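Local coordinates for protein nucleoside-diphosphate-sugar pyrophosphorylase (Vibrio cholerae, PDB 4EVW) that probably transfers a nucleotidyl group from a nucleoside triphosphate to a sugar phosphate, releasing pyrophosphate and yielding an activated sugar, at residues A[28-32]-A[33-37]; A[232-235]-A[236-239]; A[11-15]-A[16-20]. The protein carries 1 engineered substitution. All coordinates share one frame; numbering follows the deposited sequence.

Contact 1 of 3, residues A[28-32]-A[33-37]; sequences HGQTL and FEHSV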
loop_
_atom_site.group_PDB
_atom_site.type_symbol
_atom_site.label_atom_id
_atom_site.label_comp_id
_atom_site.label_asym_id
_atom_site.label_seq_id
_atom_site.Cartn_x
_atom_site.Cartn_y
_atom_site.Cartn_z
ATOM N N HIS A 28 18.416 8.816 -10.038
ATOM C CA HIS A 28 19.640 8.374 -9.387
ATOM C C HIS A 28 20.094 6.965 -9.754
ATOM O O HIS A 28 20.614 6.233 -8.909
ATOM C CB HIS A 28 19.463 8.490 -7.876
ATOM C CG HIS A 28 18.990 9.839 -7.435
ATOM N ND1 HIS A 28 19.671 10.998 -7.735
ATOM C CD2 HIS A 28 17.898 10.216 -6.728
ATOM C CE1 HIS A 28 19.021 12.033 -7.233
ATOM N NE2 HIS A 28 17.941 11.585 -6.617
ATOM N N GLY A 29 19.888 6.582 -11.010
ATOM C CA GLY A 29 20.332 5.274 -11.458
ATOM C C GLY A 29 19.346 4.122 -11.476
ATOM O O GLY A 29 19.694 3.027 -11.920
ATOM N N GLN A 30 18.125 4.340 -10.997
ATOM C CA GLN A 30 17.138 3.268 -11.004
ATOM C C GLN A 30 15.703 3.780 -11.063
ATOM O O GLN A 30 15.429 4.936 -10.742
ATOM C CB GLN A 30 17.337 2.360 -9.783
ATOM C CG GLN A 30 17.192 3.044 -8.440
ATOM C CD GLN A 30 17.541 2.122 -7.282
ATOM O OE1 GLN A 30 17.330 2.463 -6.119
ATOM N NE2 GLN A 30 18.083 0.951 -7.598
ATOM N N THR A 31 14.792 2.904 -11.481
ATOM C CA THR A 31 13.384 3.254 -11.608
ATOM C C THR A 31 12.713 3.498 -10.268
ATOM O O THR A 31 13.159 2.996 -9.236
ATOM C CB THR A 31 12.601 2.150 -12.345
ATOM O OG1 THR A 31 12.680 0.926 -11.601
ATOM C CG2 THR A 31 13.178 1.936 -13.744
ATOM N N LEU A 32 11.638 4.275 -10.279
ATOM C CA LEU A 32 10.926 4.547 -9.044
ATOM C C LEU A 32 10.412 3.215 -8.488
ATOM O O LEU A 32 10.318 3.041 -7.273
ATOM C CB LEU A 32 9.787 5.546 -9.295
ATOM C CG LEU A 32 10.276 6.920 -9.790
ATOM C CD1 LEU A 32 9.114 7.908 -9.823
ATOM C CD2 LEU A 32 11.368 7.440 -8.866
ATOM N N PHE A 33 10.112 2.267 -9.377
ATOM C CA PHE A 33 9.650 0.946 -8.947
ATOM C C PHE A 33 10.711 0.331 -8.040
ATOM O O PHE A 33 10.407 -0.179 -6.962
ATOM C CB PHE A 33 9.439 0.025 -10.152
ATOM C CG PHE A 33 9.168 -1.411 -9.780
ATOM C CD1 PHE A 33 7.902 -1.817 -9.373
ATOM C CD2 PHE A 33 10.186 -2.358 -9.842
ATOM C CE1 PHE A 33 7.655 -3.147 -9.035
ATOM C CE2 PHE A 33 9.947 -3.689 -9.504
ATOM C CZ PHE A 33 8.678 -4.084 -9.102
ATOM N N GLU A 34 11.962 0.390 -8.487
ATOM C CA GLU A 34 13.075 -0.165 -7.721
ATOM C C GLU A 34 13.309 0.577 -6.409
ATOM O O GLU A 34 13.575 -0.043 -5.378
ATOM C CB GLU A 34 14.346 -0.151 -8.570
ATOM C CG GLU A 34 14.312 -1.130 -9.737
ATOM C CD GLU A 34 15.365 -0.813 -10.783
ATOM O OE1 GLU A 34 15.106 0.047 -11.652
ATOM O OE2 GLU A 34 16.458 -1.414 -10.723
ATOM N N HIS A 35 13.227 1.905 -6.448
ATOM C CA HIS A 35 13.406 2.701 -5.237
ATOM C C HIS A 35 12.382 2.284 -4.186
ATOM O O HIS A 35 12.699 2.171 -3.003
ATOM C CB HIS A 35 13.205 4.188 -5.525
ATOM C CG HIS A 35 14.387 4.853 -6.156
ATOM N ND1 HIS A 35 15.592 4.999 -5.505
ATOM C CD2 HIS A 35 14.537 5.442 -7.365
ATOM C CE1 HIS A 35 16.435 5.653 -6.285
ATOM N NE2 HIS A 35 15.818 5.934 -7.419
ATOM N N SER A 36 11.149 2.064 -4.623
ATOM C CA SER A 36 10.097 1.679 -3.694
ATOM C C SER A 36 10.222 0.247 -3.187
ATOM O O SER A 36 10.160 0.009 -1.981
ATOM C CB SER A 36 8.718 1.877 -4.330
ATOM O OG SER A 36 7.701 1.388 -3.468
ATOM N N VAL A 37 10.406 -0.706 -4.094
ATOM C CA VAL A 37 10.512 -2.101 -3.685
ATOM C C VAL A 37 11.771 -2.365 -2.867
ATOM O O VAL A 37 11.772 -3.233 -1.995
ATOM C CB VAL A 37 10.460 -3.045 -4.910
ATOM C CG1 VAL A 37 10.589 -4.498 -4.469
ATOM C CG2 VAL A 37 9.140 -2.846 -5.641
HETATM O O HOH W 1 17.093 3.021 -3.609
#
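Gln30 lays its CG over one face of the His35 imidazole, a CH-pi contact 3.5 Å from CG to the ring centroid, beside a capping box that starts helix 32-37. The amide plane stands nearly upright on the ring, at 85°. Gln30 OE1 and His35 ND1 are close but poorly angled for a direct bond; a water joins them instead, donating to Gln30 OE1 at 2.6 Å and lying 3.1 Å from His35 ND1. His35 NE2 is bonded to the carbonyl of Ala27, so both ring nitrogens have polar neighbours, and the Phe241 ring meets the imidazole edge-to-face.

In the box, Thr31 is the N-cap: its OG1 accepts from Glu34 N at 3.2 Å. Placing OG1 between backbone N and carbonyl carbon (chi1 61°) turns it toward the first helical turn. The reciprocal bond, Thr31 N to Glu34 OE1, measures 2.9 Å, and the donor approaches from above the carboxylate plane. In the first helical turn, His35 N bonds to Thr31 O at 3.0 Å. Glu34 OE1 is thus gripped twice by one residue, since Thr31 OG1 also donates to its anti lone pair, at 2.6 Å.

Contact 2 of 3, residues A[232-235]-A[236-239]; sequences CGVP and DEYT
Glu237 reaches back along its own chain with its carboxylate, and OE1 meets the backbone of the loop before the helix: Gly233 N donates to Glu237 OE1 at 2.7 Å with an N-H...O angle of 150°. Val234 N adds a weak bond to the same oxygen. The donor at Gly233 approaches nearly along the C-O bond. With CG anti to the carbonyl carbon (chi1 -73°) and the chain extended beyond it, the side chain reaches past Val234, whose CG2 packs on Glu237 CD at 3.5 Å. The methyl therefore lies against the carboxyl carbon while OE1 reaches the peptide nitrogens.

Val234 occupies the N-cap position of helix 235-243, but it is its backbone that engages the first turn: Val234 O accepts from Tyr238 N at 3.1 Å, and more weakly from Glu237 N. Pro235 follows as the first helical residue, and its carbonyl takes two donors from Thr239. Thr239 N lies in the carbonyl plane at 2.9 Å from Pro235 O; Thr239 OG1, 3.2 Å from the same oxygen, sits above that plane.

Cys232 SG makes a sulfur-aromatic contact at the edge of the Tyr238 ring, 5.4 Å from its centroid and 85° off the normal. The sulfur also packs on Tyr238 CA at 3.6 Å. Tyr238 OH bonds to the carbonyl of Glu26, in strand 26-27. Pro235 and Tyr238 pack on Phe13 of helix 11-15, and Cys232 and Tyr238 touch Leu32 of helix 32-37.

The chemistry is that of an acidic side chain accepting from N-H groups just before the helix, one firm bond from Gly233 N and one weak bond from the N-cap Val234 N; these amides and the helix dipole would probably stabilise the ionised form of Glu237.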
loop_
_atom_site.group_PDB
_atom_site.type_symbol
_atom_site.label_atom_id
_atom_site.label_comp_id
_atom_site.label_asym_id
_atom_site.label_seq_id
_atom_site.Cartn_x
_atom_site.Cartn_y
_atom_site.Cartn_z
ATOM N N CYS A 232 6.958 10.162 -3.415
ATOM C CA CYS A 232 7.276 10.489 -4.795
ATOM C C CYS A 232 6.047 10.132 -5.631
ATOM O O CYS A 232 6.146 9.407 -6.619
ATOM C CB CYS A 232 8.482 9.656 -5.227
ATOM S SG CYS A 232 9.405 10.321 -6.615
ATOM N N GLY A 233 4.892 10.651 -5.220
ATOM C CA GLY A 233 3.649 10.337 -5.903
ATOM C C GLY A 233 3.049 11.376 -6.836
ATOM O O GLY A 233 2.079 11.081 -7.532
ATOM N N VAL A 234 3.595 12.587 -6.829
ATOM C CA VAL A 234 3.120 13.640 -7.723
ATOM C C VAL A 234 4.354 14.200 -8.430
ATOM O O VAL A 234 5.472 14.089 -7.921
ATOM C CB VAL A 234 2.363 14.759 -6.959
ATOM C CG1 VAL A 234 1.134 14.170 -6.270
ATOM C CG2 VAL A 234 3.272 15.430 -5.950
ATOM N N PRO A 235 4.177 14.790 -9.623
ATOM C CA PRO A 235 5.302 15.350 -10.384
ATOM C C PRO A 235 6.287 16.220 -9.597
ATOM O O PRO A 235 7.497 16.054 -9.724
ATOM C CB PRO A 235 4.608 16.128 -11.499
ATOM C CG PRO A 235 3.389 15.302 -11.756
ATOM C CD PRO A 235 2.910 14.966 -10.356
ATOM N N ASP A 236 5.773 17.145 -8.793
ATOM C CA ASP A 236 6.639 18.025 -8.017
ATOM C C ASP A 236 7.541 17.249 -7.055
ATOM O O ASP A 236 8.703 17.612 -6.860
ATOM C CB ASP A 236 5.798 19.054 -7.260
ATOM C CG ASP A 236 5.268 20.154 -8.171
ATOM O OD1 ASP A 236 5.430 20.037 -9.405
ATOM O OD2 ASP A 236 4.690 21.134 -7.657
ATOM N N GLU A 237 7.012 16.180 -6.462
ATOM C CA GLU A 237 7.803 15.360 -5.544
ATOM C C GLU A 237 8.888 14.608 -6.309
ATOM O O GLU A 237 9.991 14.410 -5.802
ATOM C CB GLU A 237 6.907 14.366 -4.801
ATOM C CG GLU A 237 6.034 15.003 -3.735
ATOM C CD GLU A 237 4.994 14.047 -3.195
ATOM O OE1 GLU A 237 4.878 12.927 -3.735
ATOM O OE2 GLU A 237 4.283 14.417 -2.238
ATOM N N TYR A 238 8.572 14.178 -7.527
ATOM C CA TYR A 238 9.542 13.469 -8.355
ATOM C C TYR A 238 10.676 14.434 -8.708
ATOM O O TYR A 238 11.853 14.062 -8.706
ATOM C CB TYR A 238 8.864 12.935 -9.627
ATOM C CG TYR A 238 9.810 12.369 -10.663
ATOM C CD1 TYR A 238 10.673 11.312 -10.359
ATOM C CD2 TYR A 238 9.844 12.893 -11.957
ATOM C CE1 TYR A 238 11.544 10.793 -11.321
ATOM C CE2 TYR A 238 10.706 12.383 -12.920
ATOM C CZ TYR A 238 11.553 11.337 -12.599
ATOM O OH TYR A 238 12.401 10.843 -13.563
ATOM N N THR A 239 10.316 15.679 -9.005
ATOM C CA THR A 239 11.304 16.701 -9.331
ATOM C C THR A 239 12.191 16.938 -8.111
ATOM O O THR A 239 13.415 17.012 -8.230
ATOM C CB THR A 239 10.619 18.027 -9.731
ATOM O OG1 THR A 239 9.888 17.835 -10.949
ATOM C CG2 THR A 239 11.649 19.130 -9.935
#

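Contact 3 of 3, residues A[11-15]-A[16-20]; sequences SRFFK and AGYTQ
Phe13 and Tyr18 set their rings obliquely against each other across the end of helix 11-15, with planes at 50° and centroids 5.8 Å apart. The touching atoms are Phe13 CD1 and Tyr18 CD2, 3.8 Å apart, and Tyr18 CD2 lies at the edge of the Phe13 ring, near its plane. Tyr18 CG lies anti to its carbonyl carbon (chi1 -59°), which brings the ring back alongside the last helical turn. There Tyr18 CD2 also comes 3.3 Å from Phe13 O, with that oxygen at the ring's edge.

Phe14 engages the departing chain differently. Its ring turns an edge to the backbone: Tyr18 O lies in the ring plane, 3.4 Å from Phe14 CD1. The same carbonyl oxygen receives a CA-H...O contact from Phe14 CA, nearly straight at the hydrogen. Phe14 thus meets the main-chain carbonyl of Tyr18, while Phe13 meets the tyrosine ring. Beyond the segments, Phe13 packs on Pro235, Tyr238 and Leu25, and the Tyr238 ring meets that of Tyr18, placing this aromatic pair against helix 235-243.

Bonds in the intervening backbone accompany this arrangement. Tyr18 N donates to Phe13 O at 3.0 Å, and Gly17 N to Phe14 O at 2.9 Å. Gly17 has a positive phi of 111°, a backbone conformation that glycine reaches readily. Upstream, Ala16 N still bonds to Arg12 O. This positive-phi glycine with bonds reaching back into the final turn is a Schellman motif, the C-terminal cap that ends helix 11-15 and releases the chain toward strand 26-27.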
loop_
_atom_site.group_PDB
_atom_site.type_symbol
_atom_site.label_atom_id
_atom_site.label_comp_id
_atom_site.label_asym_id
_atom_site.label_seq_id
_atom_site.Cartn_x
_atom_site.Cartn_y
_atom_site.Cartn_z
ATOM N N SER A 11 -2.020 9.775 -14.290
ATOM C CA SER A 11 -2.590 10.976 -14.901
ATOM C C SER A 11 -1.875 12.300 -14.648
ATOM O O SER A 11 -1.685 13.080 -15.585
ATOM C CB SER A 11 -4.069 11.104 -14.527
ATOM O OG SER A 11 -4.831 10.123 -15.213
ATOM N N ARG A 12 -1.490 12.578 -13.403
ATOM C CA ARG A 12 -0.789 13.830 -13.113
ATOM C C ARG A 12 0.567 13.870 -13.816
ATOM O O ARG A 12 1.019 14.930 -14.257
ATOM C CB ARG A 12 -0.579 14.014 -11.609
ATOM C CG ARG A 12 -1.730 14.681 -10.873
ATOM C CD ARG A 12 -1.197 15.801 -9.988
ATOM N NE ARG A 12 -1.787 15.791 -8.655
ATOM C CZ ARG A 12 -1.435 16.624 -7.678
ATOM N NH1 ARG A 12 -0.496 17.537 -7.886
ATOM N NH2 ARG A 12 -2.020 16.541 -6.491
ATOM N N PHE A 13 1.218 12.716 -13.907
ATOM C CA PHE A 13 2.510 12.640 -14.575
ATOM C C PHE A 13 2.319 12.780 -16.083
ATOM O O PHE A 13 3.151 13.382 -16.759
ATOM C CB PHE A 13 3.217 11.331 -14.219
ATOM C CG PHE A 13 3.881 11.361 -12.865
ATOM C CD1 PHE A 13 5.234 11.674 -12.740
ATOM C CD2 PHE A 13 3.143 11.115 -11.712
ATOM C CE1 PHE A 13 5.842 11.741 -11.486
ATOM C CE2 PHE A 13 3.743 11.183 -10.451
ATOM C CZ PHE A 13 5.094 11.496 -10.341
ATOM N N PHE A 14 1.221 12.240 -16.610
ATOM C CA PHE A 14 0.940 12.377 -18.040
ATOM C C PHE A 14 0.793 13.864 -18.359
ATOM O O PHE A 14 1.408 14.378 -19.297
ATOM C CB PHE A 14 -0.348 11.642 -18.431
ATOM C CG PHE A 14 -0.238 10.146 -18.387
ATOM C CD1 PHE A 14 0.984 9.519 -18.616
ATOM C CD2 PHE A 14 -1.359 9.359 -18.146
ATOM C CE1 PHE A 14 1.091 8.139 -18.607
ATOM C CE2 PHE A 14 -1.260 7.966 -18.136
ATOM C CZ PHE A 14 -0.031 7.356 -18.367
ATOM N N LYS A 15 -0.014 14.562 -17.567
ATOM C CA LYS A 15 -0.214 15.987 -17.780
ATOM C C LYS A 15 1.100 16.752 -17.621
ATOM O O LYS A 15 1.330 17.750 -18.306
ATOM C CB LYS A 15 -1.244 16.550 -16.797
ATOM C CG LYS A 15 -1.494 18.041 -16.987
ATOM C CD LYS A 15 -1.726 18.722 -15.660
ATOM C CE LYS A 15 -3.164 19.144 -15.471
ATOM N NZ LYS A 15 -3.440 20.472 -16.082
ATOM N N ALA A 16 1.967 16.284 -16.727
ATOM C CA ALA A 16 3.247 16.950 -16.502
ATOM C C ALA A 16 4.204 16.742 -17.675
ATOM O O ALA A 16 5.265 17.363 -17.735
ATOM C CB ALA A 16 3.886 16.453 -15.197
ATOM N N GLY A 17 3.839 15.857 -18.598
ATOM C CA GLY A 17 4.678 15.640 -19.764
ATOM C C GLY A 17 5.408 14.318 -19.890
ATOM O O GLY A 17 6.188 14.131 -20.823
ATOM N N TYR A 18 5.169 13.395 -18.967
ATOM C CA TYR A 18 5.824 12.098 -19.030
ATOM C C TYR A 18 4.932 11.152 -19.816
ATOM O O TYR A 18 3.714 11.163 -19.654
ATOM C CB TYR A 18 6.066 11.578 -17.613
ATOM C CG TYR A 18 6.916 12.515 -16.784
ATOM C CD1 TYR A 18 8.304 12.538 -16.927
ATOM C CD2 TYR A 18 6.334 13.403 -15.883
ATOM C CE1 TYR A 18 9.088 13.422 -16.194
ATOM C CE2 TYR A 18 7.112 14.295 -15.145
ATOM C CZ TYR A 18 8.489 14.297 -15.308
ATOM O OH TYR A 18 9.271 15.173 -14.588
ATOM N N THR A 19 5.535 10.340 -20.676
ATOM C CA THR A 19 4.768 9.406 -21.484
ATOM C C THR A 19 4.824 7.981 -20.933
ATOM O O THR A 19 4.055 7.118 -21.351
ATOM C CB THR A 19 5.247 9.436 -22.956
ATOM O OG1 THR A 19 6.660 9.205 -23.008
ATOM C CG2 THR A 19 4.949 10.806 -23.573
ATOM N N GLN A 20 5.723 7.746 -19.981
ATOM C CA GLN A 20 5.859 6.431 -19.350
ATOM C C GLN A 20 5.117 6.418 -18.016
ATOM O O GLN A 20 4.972 7.455 -17.379
ATOM C CB GLN A 20 7.331 6.129 -19.041
ATOM C CG GLN A 20 8.243 5.936 -20.226
ATOM C CD GLN A 20 9.647 5.578 -19.781
ATOM O OE1 GLN A 20 10.417 6.441 -19.357
ATOM N NE2 GLN A 20 9.981 4.294 -19.851
#

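How the contacts relate
Along the chain the order is contact 3, contact 1, contact 2, yet contacts 2 and 3 are the closest in space, their centres about 11 Å apart. Contact 1 lies about 13 Å from contact 2 and 18 Å from contact 3, centre to centre. The start of helix 235-243 lies between the other two: Leu32 CD1 of contact 1 packs 3.8 Å from Tyr238 CD1, whereas Phe13 CZ of contact 3 reaches Pro235 N at 3.5 Å. Contacts 1 and 3 do not touch directly. Two helix starts and one helix end are thus gathered together, packing the C-terminal helix against N-terminal elements distant in sequence.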